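Side-chain contacts in bifunctional autolysin (Staphylococcus aureus subsp. aureus Mu50, PDB 6FXO), which probably cleaves the glycan strands of staphylococcal peptidoglycan through a lysozyme-like N-acetylglucosaminidase domain of glycoside hydrolase family 73: residues N79-G84 / D229-V234; A93-A98 / V107-H112; N145-A150 / K181-S186. All coordinates share one frame; numbering follows the deposited sequence.

Interaction 1 of 3, residues N79-G84 / D229-V234; sequences NQFLKG and DKIGEV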
loop_
_atom_site.group_PDB
_atom_site.type_symbol
_atom_site.label_atom_id
_atom_site.label_comp_id
_atom_site.label_asym_id
_atom_site.label_seq_id
_atom_site.Cartn_x
_atom_site.Cartn_y
_atom_site.Cartn_z
ATOM N N ASN A 79 12.049 11.189 -9.848
ATOM C CA ASN A 79 11.720 11.581 -11.214
ATOM C C ASN A 79 12.318 10.651 -12.231
ATOM O O ASN A 79 11.713 10.451 -13.282
ATOM C CB ASN A 79 12.127 12.993 -11.534
ATOM C CG ASN A 79 11.360 13.972 -10.717
ATOM O OD1 ASN A 79 10.151 14.119 -10.877
ATOM N ND2 ASN A 79 11.980 14.691 -9.827
ATOM N N GLN A 80 13.488 10.051 -11.943
ATOM C CA GLN A 80 13.990 9.165 -12.975
ATOM C C GLN A 80 12.990 8.029 -13.195
ATOM O O GLN A 80 12.908 7.492 -14.294
ATOM C CB GLN A 80 15.389 8.625 -12.638
ATOM C CG GLN A 80 16.424 8.964 -13.709
ATOM N N PHE A 81 12.223 7.675 -12.142
ATOM C CA PHE A 81 11.238 6.610 -12.244
ATOM C C PHE A 81 9.862 7.046 -12.797
ATOM O O PHE A 81 9.255 6.284 -13.543
ATOM C CB PHE A 81 11.088 5.888 -10.882
ATOM C CG PHE A 81 9.850 5.037 -10.685
ATOM C CD1 PHE A 81 9.739 3.789 -11.288
ATOM C CD2 PHE A 81 8.808 5.474 -9.893
ATOM C CE1 PHE A 81 8.610 3.012 -11.099
ATOM C CE2 PHE A 81 7.679 4.688 -9.706
ATOM C CZ PHE A 81 7.588 3.464 -10.310
ATOM N N LEU A 82 9.409 8.286 -12.449
ATOM C CA LEU A 82 8.172 8.881 -12.845
ATOM C C LEU A 82 8.302 9.330 -14.283
ATOM O O LEU A 82 7.304 9.730 -14.874
ATOM C CB LEU A 82 7.838 10.080 -11.908
ATOM C CG LEU A 82 7.313 9.769 -10.465
ATOM C CD1 LEU A 82 7.143 11.063 -9.625
ATOM C CD2 LEU A 82 5.939 9.007 -10.517
ATOM N N LYS A 83 9.524 9.241 -14.872
ATOM C CA LYS A 83 9.598 9.695 -16.252
ATOM C C LYS A 83 8.728 8.951 -17.233
ATOM O O LYS A 83 8.649 7.722 -17.234
ATOM C CB LYS A 83 11.047 9.661 -16.755
ATOM C CG LYS A 83 11.760 10.989 -16.606
ATOM N N GLY A 84 8.053 9.747 -18.067
ATOM C CA GLY A 84 7.175 9.204 -19.089
ATOM C C GLY A 84 5.866 8.679 -18.553
ATOM O O GLY A 84 5.085 8.095 -19.299
ATOM N N ASP A 229 12.840 -1.537 -6.815
ATOM C CA ASP A 229 13.907 -1.865 -7.734
ATOM C C ASP A 229 13.976 -0.925 -8.927
ATOM O O ASP A 229 15.046 -0.674 -9.424
ATOM C CB ASP A 229 13.816 -3.317 -8.239
ATOM C CG ASP A 229 13.873 -4.368 -7.153
ATOM O OD1 ASP A 229 14.651 -4.189 -6.195
ATOM O OD2 ASP A 229 13.213 -5.417 -7.308
ATOM N N LYS A 230 12.824 -0.429 -9.374
ATOM C CA LYS A 230 12.801 0.463 -10.524
ATOM C C LYS A 230 13.327 1.749 -10.116
ATOM O O LYS A 230 14.066 2.367 -10.860
ATOM C CB LYS A 230 11.374 0.639 -11.087
ATOM C CG LYS A 230 11.127 -0.260 -12.302
ATOM C CD LYS A 230 10.296 0.369 -13.422
ATOM C CE LYS A 230 9.946 -0.566 -14.560
ATOM N NZ LYS A 230 9.086 0.098 -15.589
ATOM N N ILE A 231 12.910 2.184 -8.947
ATOM C CA ILE A 231 13.313 3.418 -8.388
ATOM C C ILE A 231 14.733 3.457 -8.063
ATOM O O ILE A 231 15.325 4.491 -8.231
ATOM C CB ILE A 231 12.479 3.723 -7.146
ATOM C CG1 ILE A 231 11.153 4.321 -7.523
ATOM C CG2 ILE A 231 13.215 4.668 -6.247
ATOM C CD1 ILE A 231 10.246 4.266 -6.327
ATOM N N GLY A 232 15.328 2.381 -7.672
ATOM C CA GLY A 232 16.740 2.499 -7.365
ATOM C C GLY A 232 17.092 2.439 -5.909
ATOM O O GLY A 232 18.172 2.838 -5.500
ATOM N N GLU A 233 16.184 1.975 -5.112
ATOM C CA GLU A 233 16.403 1.851 -3.704
ATOM C C GLU A 233 15.866 0.558 -3.173
ATOM O O GLU A 233 15.290 -0.236 -3.896
ATOM C CB GLU A 233 15.772 3.018 -2.919
ATOM C CG GLU A 233 16.490 3.304 -1.600
ATOM C CD GLU A 233 17.218 4.636 -1.542
ATOM O OE1 GLU A 233 18.216 4.799 -2.254
ATOM O OE2 GLU A 233 16.818 5.481 -0.737
ATOM N N VAL A 234 16.074 0.367 -1.883
ATOM C CA VAL A 234 15.691 -0.762 -1.034
ATOM C C VAL A 234 15.085 -0.217 0.314
ATOM O O VAL A 234 15.408 0.898 0.729
ATOM C CB VAL A 234 16.954 -1.626 -0.744
ATOM C CG1 VAL A 234 16.621 -2.788 0.181
ATOM C CG2 VAL A 234 17.585 -2.130 -2.037
#

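Interaction 2 of 3, residues A93-A98 / V107-H112; sequences AAFNKA and VYLISH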
loop_
_atom_site.group_PDB
_atom_site.type_symbol
_atom_site.label_atom_id
_atom_site.label_comp_id
_atom_site.label_asym_id
_atom_site.label_seq_id
_atom_site.Cartn_x
_atom_site.Cartn_y
_atom_site.Cartn_z
ATOM N N ALA A 93 9.124 15.664 -6.206
ATOM C CA ALA A 93 9.288 16.694 -5.240
ATOM C C ALA A 93 7.971 16.918 -4.625
ATOM O O ALA A 93 7.882 17.060 -3.410
ATOM C CB ALA A 93 9.746 17.959 -5.938
ATOM N N ALA A 94 6.931 16.971 -5.460
ATOM C CA ALA A 94 5.627 17.189 -4.854
ATOM C C ALA A 94 5.331 15.977 -4.000
ATOM O O ALA A 94 4.672 16.067 -2.960
ATOM C CB ALA A 94 4.568 17.342 -5.928
ATOM N N PHE A 95 5.842 14.831 -4.447
ATOM C CA PHE A 95 5.635 13.600 -3.718
ATOM C C PHE A 95 6.443 13.505 -2.457
ATOM O O PHE A 95 5.917 13.052 -1.448
ATOM C CB PHE A 95 5.896 12.338 -4.589
ATOM C CG PHE A 95 4.707 11.777 -5.345
ATOM C CD1 PHE A 95 3.675 11.119 -4.680
ATOM C CD2 PHE A 95 4.604 11.932 -6.716
ATOM C CE1 PHE A 95 2.566 10.653 -5.368
ATOM C CE2 PHE A 95 3.498 11.453 -7.404
ATOM C CZ PHE A 95 2.490 10.822 -6.728
ATOM N N ASN A 96 7.724 13.970 -2.483
ATOM C CA ASN A 96 8.469 13.851 -1.249
ATOM C C ASN A 96 7.811 14.714 -0.220
ATOM O O ASN A 96 7.803 14.450 0.987
ATOM C CB ASN A 96 9.903 14.270 -1.503
ATOM C CG ASN A 96 10.861 13.690 -0.510
ATOM O OD1 ASN A 96 11.201 14.391 0.451
ATOM N ND2 ASN A 96 11.324 12.416 -0.658
ATOM N N LYS A 97 7.206 15.721 -0.731
ATOM C CA LYS A 97 6.498 16.703 0.081
ATOM C C LYS A 97 5.292 16.079 0.718
ATOM O O LYS A 97 5.103 16.263 1.919
ATOM C CB LYS A 97 6.079 17.922 -0.768
ATOM C CG LYS A 97 5.969 19.245 0.004
ATOM C CD LYS A 97 4.870 20.167 -0.573
ATOM C CE LYS A 97 4.787 21.519 0.117
ATOM N NZ LYS A 97 3.602 22.333 -0.314
ATOM N N ALA A 98 4.458 15.332 -0.064
ATOM C CA ALA A 98 3.333 14.765 0.594
ATOM C C ALA A 98 3.824 13.760 1.582
ATOM O O ALA A 98 3.198 13.590 2.635
ATOM C CB ALA A 98 2.421 14.116 -0.424
ATOM N N VAL A 107 7.085 5.326 -1.369
ATOM C CA VAL A 107 6.689 4.384 -2.412
ATOM C C VAL A 107 5.195 4.004 -2.273
ATOM O O VAL A 107 4.562 3.759 -3.263
ATOM C CB VAL A 107 7.591 3.138 -2.546
ATOM C CG1 VAL A 107 9.058 3.548 -2.603
ATOM C CG2 VAL A 107 7.333 2.152 -1.414
ATOM N N TYR A 108 4.666 3.996 -1.040
ATOM C CA TYR A 108 3.298 3.660 -0.820
ATOM C C TYR A 108 2.424 4.705 -1.401
ATOM O O TYR A 108 1.327 4.392 -1.903
ATOM C CB TYR A 108 3.009 3.487 0.674
ATOM C CG TYR A 108 1.581 3.103 1.023
ATOM C CD1 TYR A 108 1.154 1.780 0.943
ATOM C CD2 TYR A 108 0.677 4.051 1.459
ATOM C CE1 TYR A 108 -0.130 1.425 1.292
ATOM C CE2 TYR A 108 -0.621 3.700 1.814
ATOM C CZ TYR A 108 -1.021 2.383 1.730
ATOM O OH TYR A 108 -2.304 2.011 2.073
ATOM N N LEU A 109 2.913 5.967 -1.338
ATOM C CA LEU A 109 2.106 7.040 -1.888
ATOM C C LEU A 109 2.113 7.057 -3.416
ATOM O O LEU A 109 1.059 7.281 -4.011
ATOM C CB LEU A 109 2.620 8.370 -1.376
ATOM C CG LEU A 109 1.659 9.505 -1.230
ATOM C CD1 LEU A 109 0.730 9.235 -0.070
ATOM C CD2 LEU A 109 2.481 10.785 -0.915
ATOM N N ILE A 110 3.329 6.828 -4.051
ATOM C CA ILE A 110 3.378 6.853 -5.442
ATOM C C ILE A 110 2.642 5.636 -6.070
ATOM O O ILE A 110 1.861 5.856 -6.994
ATOM C CB ILE A 110 4.871 6.808 -5.816
ATOM C CG1 ILE A 110 5.564 8.118 -5.474
ATOM C CG2 ILE A 110 5.119 6.365 -7.338
ATOM C CD1 ILE A 110 7.090 7.892 -5.634
ATOM N N SER A 111 2.853 4.393 -5.549
ATOM C CA SER A 111 2.164 3.325 -6.178
ATOM C C SER A 111 0.694 3.595 -6.077
ATOM O O SER A 111 -0.020 3.299 -7.016
ATOM C CB SER A 111 2.584 1.980 -5.588
ATOM O OG SER A 111 2.267 1.914 -4.228
ATOM N N HIS A 112 0.258 4.180 -4.982
ATOM C CA HIS A 112 -1.159 4.447 -4.906
ATOM C C HIS A 112 -1.509 5.474 -6.011
ATOM O O HIS A 112 -2.514 5.298 -6.644
ATOM C CB HIS A 112 -1.640 5.035 -3.578
ATOM C CG HIS A 112 -1.973 3.952 -2.626
ATOM N ND1 HIS A 112 -1.052 3.023 -2.301
ATOM C CD2 HIS A 112 -3.149 3.571 -2.079
ATOM C CE1 HIS A 112 -1.632 2.066 -1.571
ATOM N NE2 HIS A 112 -2.901 2.375 -1.423
#

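Interaction 3 of 3, residues N145-A150 / K181-S186; sequences NVFGIA and KFIGNS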
loop_
_atom_site.group_PDB
_atom_site.type_symbol
_atom_site.label_atom_id
_atom_site.label_comp_id
_atom_site.label_asym_id
_atom_site.label_seq_id
_atom_site.Cartn_x
_atom_site.Cartn_y
_atom_site.Cartn_z
ATOM N N ASN A 145 -6.810 15.111 -10.303
ATOM C CA ASN A 145 -7.054 14.169 -9.224
ATOM C C ASN A 145 -6.192 12.967 -9.354
ATOM O O ASN A 145 -6.532 12.059 -10.118
ATOM C CB ASN A 145 -8.439 13.653 -9.307
ATOM C CG ASN A 145 -9.035 13.498 -7.974
ATOM O OD1 ASN A 145 -8.489 12.822 -7.080
ATOM N ND2 ASN A 145 -10.179 14.025 -7.794
ATOM N N VAL A 146 -5.080 12.939 -8.648
ATOM C CA VAL A 146 -4.295 11.726 -8.833
ATOM C C VAL A 146 -4.628 10.597 -7.844
ATOM O O VAL A 146 -4.011 9.527 -7.898
ATOM C CB VAL A 146 -2.804 12.083 -8.855
ATOM C CG1 VAL A 146 -2.526 13.110 -9.942
ATOM C CG2 VAL A 146 -2.356 12.609 -7.496
ATOM N N PHE A 147 -5.593 10.805 -6.954
ATOM C CA PHE A 147 -5.936 9.769 -5.977
ATOM C C PHE A 147 -7.353 9.145 -5.948
ATOM O O PHE A 147 -7.667 8.429 -5.005
ATOM C CB PHE A 147 -5.551 10.220 -4.556
ATOM C CG PHE A 147 -4.087 10.048 -4.234
ATOM C CD1 PHE A 147 -3.237 11.133 -4.212
ATOM C CD2 PHE A 147 -3.557 8.790 -3.971
ATOM C CE1 PHE A 147 -1.885 10.972 -3.935
ATOM C CE2 PHE A 147 -2.219 8.636 -3.698
ATOM C CZ PHE A 147 -1.380 9.723 -3.682
ATOM N N GLY A 148 -8.195 9.422 -6.942
ATOM C CA GLY A 148 -9.523 8.871 -6.970
ATOM C C GLY A 148 -10.368 9.469 -5.875
ATOM O O GLY A 148 -11.358 8.846 -5.507
ATOM N N ILE A 149 -10.010 10.698 -5.372
ATOM C CA ILE A 149 -10.831 11.264 -4.302
ATOM C C ILE A 149 -12.277 11.458 -4.731
ATOM O O ILE A 149 -12.545 12.003 -5.803
ATOM C CB ILE A 149 -10.225 12.623 -3.861
ATOM C CG1 ILE A 149 -8.729 12.484 -3.552
ATOM C CG2 ILE A 149 -10.987 13.179 -2.663
ATOM C CD1 ILE A 149 -8.406 11.535 -2.417
ATOM N N ALA A 150 -13.206 11.030 -3.845
ATOM C CA ALA A 150 -14.644 11.131 -4.075
ATOM C C ALA A 150 -15.048 10.591 -5.455
ATOM O O ALA A 150 -15.971 11.113 -6.073
ATOM C CB ALA A 150 -15.095 12.579 -3.917
ATOM N N LYS A 181 -3.318 13.787 1.719
ATOM C CA LYS A 181 -3.761 13.605 3.088
ATOM C C LYS A 181 -4.672 12.414 3.233
ATOM O O LYS A 181 -4.642 11.759 4.262
ATOM C CB LYS A 181 -4.456 14.881 3.607
ATOM C CG LYS A 181 -5.964 14.941 3.393
ATOM N N PHE A 182 -5.438 12.111 2.191
ATOM C CA PHE A 182 -6.367 10.995 2.198
ATOM C C PHE A 182 -5.832 9.580 2.273
ATOM O O PHE A 182 -6.535 8.684 2.746
ATOM C CB PHE A 182 -7.359 11.135 1.047
ATOM C CG PHE A 182 -8.411 12.176 1.343
ATOM C CD1 PHE A 182 -8.429 13.375 0.663
ATOM C CD2 PHE A 182 -9.377 11.950 2.308
ATOM C CE1 PHE A 182 -9.393 14.335 0.941
ATOM C CE2 PHE A 182 -10.337 12.912 2.586
ATOM C CZ PHE A 182 -10.341 14.096 1.901
ATOM N N ILE A 183 -4.598 9.382 1.816
ATOM C CA ILE A 183 -3.966 8.061 1.824
ATOM C C ILE A 183 -3.353 7.619 3.152
ATOM O O ILE A 183 -2.534 8.323 3.757
ATOM C CB ILE A 183 -2.931 8.014 0.687
ATOM C CG1 ILE A 183 -3.537 8.623 -0.592
ATOM C CG2 ILE A 183 -2.428 6.582 0.471
ATOM C CD1 ILE A 183 -4.937 8.096 -0.988
ATOM N N GLY A 184 -3.749 6.421 3.575
ATOM C CA GLY A 184 -3.278 5.836 4.812
ATOM C C GLY A 184 -3.952 6.284 6.095
ATOM O O GLY A 184 -3.523 5.839 7.153
ATOM N N ASN A 185 -5.009 7.139 6.059
ATOM C CA ASN A 185 -5.589 7.517 7.353
ATOM C C ASN A 185 -6.277 6.348 7.967
ATOM O O ASN A 185 -6.066 6.005 9.129
ATOM C CB ASN A 185 -6.635 8.612 7.224
ATOM C CG ASN A 185 -6.112 9.944 6.818
ATOM O OD1 ASN A 185 -5.639 10.713 7.659
ATOM N ND2 ASN A 185 -6.197 10.307 5.558
ATOM N N SER A 186 -7.108 5.734 7.150
ATOM C CA SER A 186 -7.889 4.576 7.531
ATOM C C SER A 186 -7.130 3.312 7.803
ATOM O O SER A 186 -7.647 2.440 8.504
ATOM C CB SER A 186 -8.992 4.308 6.508
ATOM O OG SER A 186 -10.266 4.408 7.124
#

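Interaction 1 of 3, residues N79-G84 / D229-V234
Phe-81, near the C-terminal end of helix 75-82, lays its ring against Ile-231 and Lys-230, which close helix 216-231. Ile-231 works through its longer branch. CG1 stands over one face of the ring in a CH-pi contact, 3.9 Å from the Phe-81 centroid and 28° off the normal, so that it lies nearer the CB end of the ring; CG1 to Phe-81 CG is 3.5 Å. The methyl beyond it, CD1, reaches Phe-81 CD2 at 4.0 Å. Lys-230 lends only the aliphatic part of its chain: CB approaches the ring obliquely, 3.6 Å from Phe-81 CD1, while CD lies in the ring plane at the edge, 3.9 Å from Phe-81 CE1. A bend at chi2 brings CD to that edge, and the extended remainder carries the ammonium end away.

Phe-81 owes its reach to a first torsion of 163°, which sets CG opposite the backbone N. Directly after Ile-231 the chain leaves its helix at Gly-232. Further out, Ile-110 and Leu-114 of helix 106-116 pack on Phe-81, Val-107 packs on Ile-231, and Lys-85 makes a cation-pi contact with Phe-81.

With no hydrogen bond between the two segments, cohesion rests on dispersion and on the fit of alkyl groups to an aromatic face. The lysine illustrates how a charged residue can close the margin of such a contact with its methylenes while its charge stays near solvent.

Interaction 2 of 3, residues A93-A98 / V107-H112
Phe-95 and Ile-110 mark the backbone's nearest approach, with CA atoms 7.3 Å apart, where the axes of helical segments 93-98 and 107-112 pass within 9.8 Å at an angle of 124°. The ring of Phe-95 is the main bridging group. Ile-110 sets CG1 over one of its faces, 3.8 Å from the Phe-95 centroid and 17° off the normal, displaced toward the rim beside CD1. With chi1 at -71° this branch runs beside the backbone N of Ile-110, which takes CG1 out over the ring. One turn along the first helix, the methyl of Ala-98 meets the CD2 branch of Leu-109 at 3.4 Å. The same CD2 also lies 4.0 Å from Phe-95 CD1, so this leucine methyl fills the angle between the alanine and the ring.

On the part of helix 106-116 turned from this interface, Ser-111 OG donates to Val-107 O at 3.1 Å. That carbonyl also accepts Ser-111 N, the two donors arriving from opposite faces of its plane, and the serine hydroxyl is thereby folded back on its own helix.

The two helices follow each other in the chain across a short connection and cross at a steep angle; in the connection Asn-105 OD1 accepts a hydrogen bond from Tyr-108 N. Helix 172-180 covers Phe-95 and Ala-98 through Ile-176 and Ala-180, helix 75-82 brings Leu-82 to Phe-95, and helix 216-231 packs on the Val-107 and Ser-111 side.

Interaction 3 of 3, residues N145-A150 / K181-S186
A branch of Ile-183 rides over a face of the Phe-147 ring and forms the more closely packed part of this meeting between two loops. Its CG1 stands 3.7 Å from the Phe-147 centroid and 27° off the normal, shifted toward the CD2-CE2 side. The terminal methyl follows, with Ile-183 CD1 at 3.4 Å from Phe-147 CD2, so two successive carbons of one branch share the same flank of the ring. Helix 106-116 backs this pair: Leu-109 touches both residues, His-112 packs on Phe-147 and Tyr-108 on Ile-183.

Ile-149 and Phe-182 meet through fewer atom pairs and at slightly longer range. Ile-149 CD1 comes obliquely to the Phe-182 ring; it lies 3.6 Å from Phe-182 CD1 and equally near Phe-182 CB, and the two side chains cross at about a right angle. A chi1 of -51° places the CG1 branch of Ile-149 trans to the carbonyl carbon, from where its terminal methyl reaches across. Phe-182 is the solvent-facing member, whereas Ile-149 itself is buried; Tyr-163 of helix 158-166 touches both.

Within loop 145-150, Asn-145 OD1 accepts Ile-149 N at 3.1 Å, the donor standing 38° out of the carbonyl plane, which closes a compact turn around Gly-148.

Because every link between the loops is apolar and no hydrogen bond spans them, their mutual placement probably rests on side-chain fit, between the loops and against the neighbouring helices, while Asn-145 OD1 is used within its own loop.

Helix 106-116 unites the three contacts. It supplies one segment of interaction 2, whose centre lies about 12 Å from those of interactions 1 and 3, while the centres of the latter two are about 22 Å apart and the two do not touch. Interactions 1 and 3 each touch helix 106-116. Along the chain, segments 79-84 and 229-234 enclose the other two contacts, which follow in series. Interaction 1 thus brings the end of helix 216-231 back beside helix 75-82, interaction 2 packs two successive helices between the other contacts, and interaction 3 joins two loops against the second of these helices, consistent with the helical core of a lysozyme-clan domain.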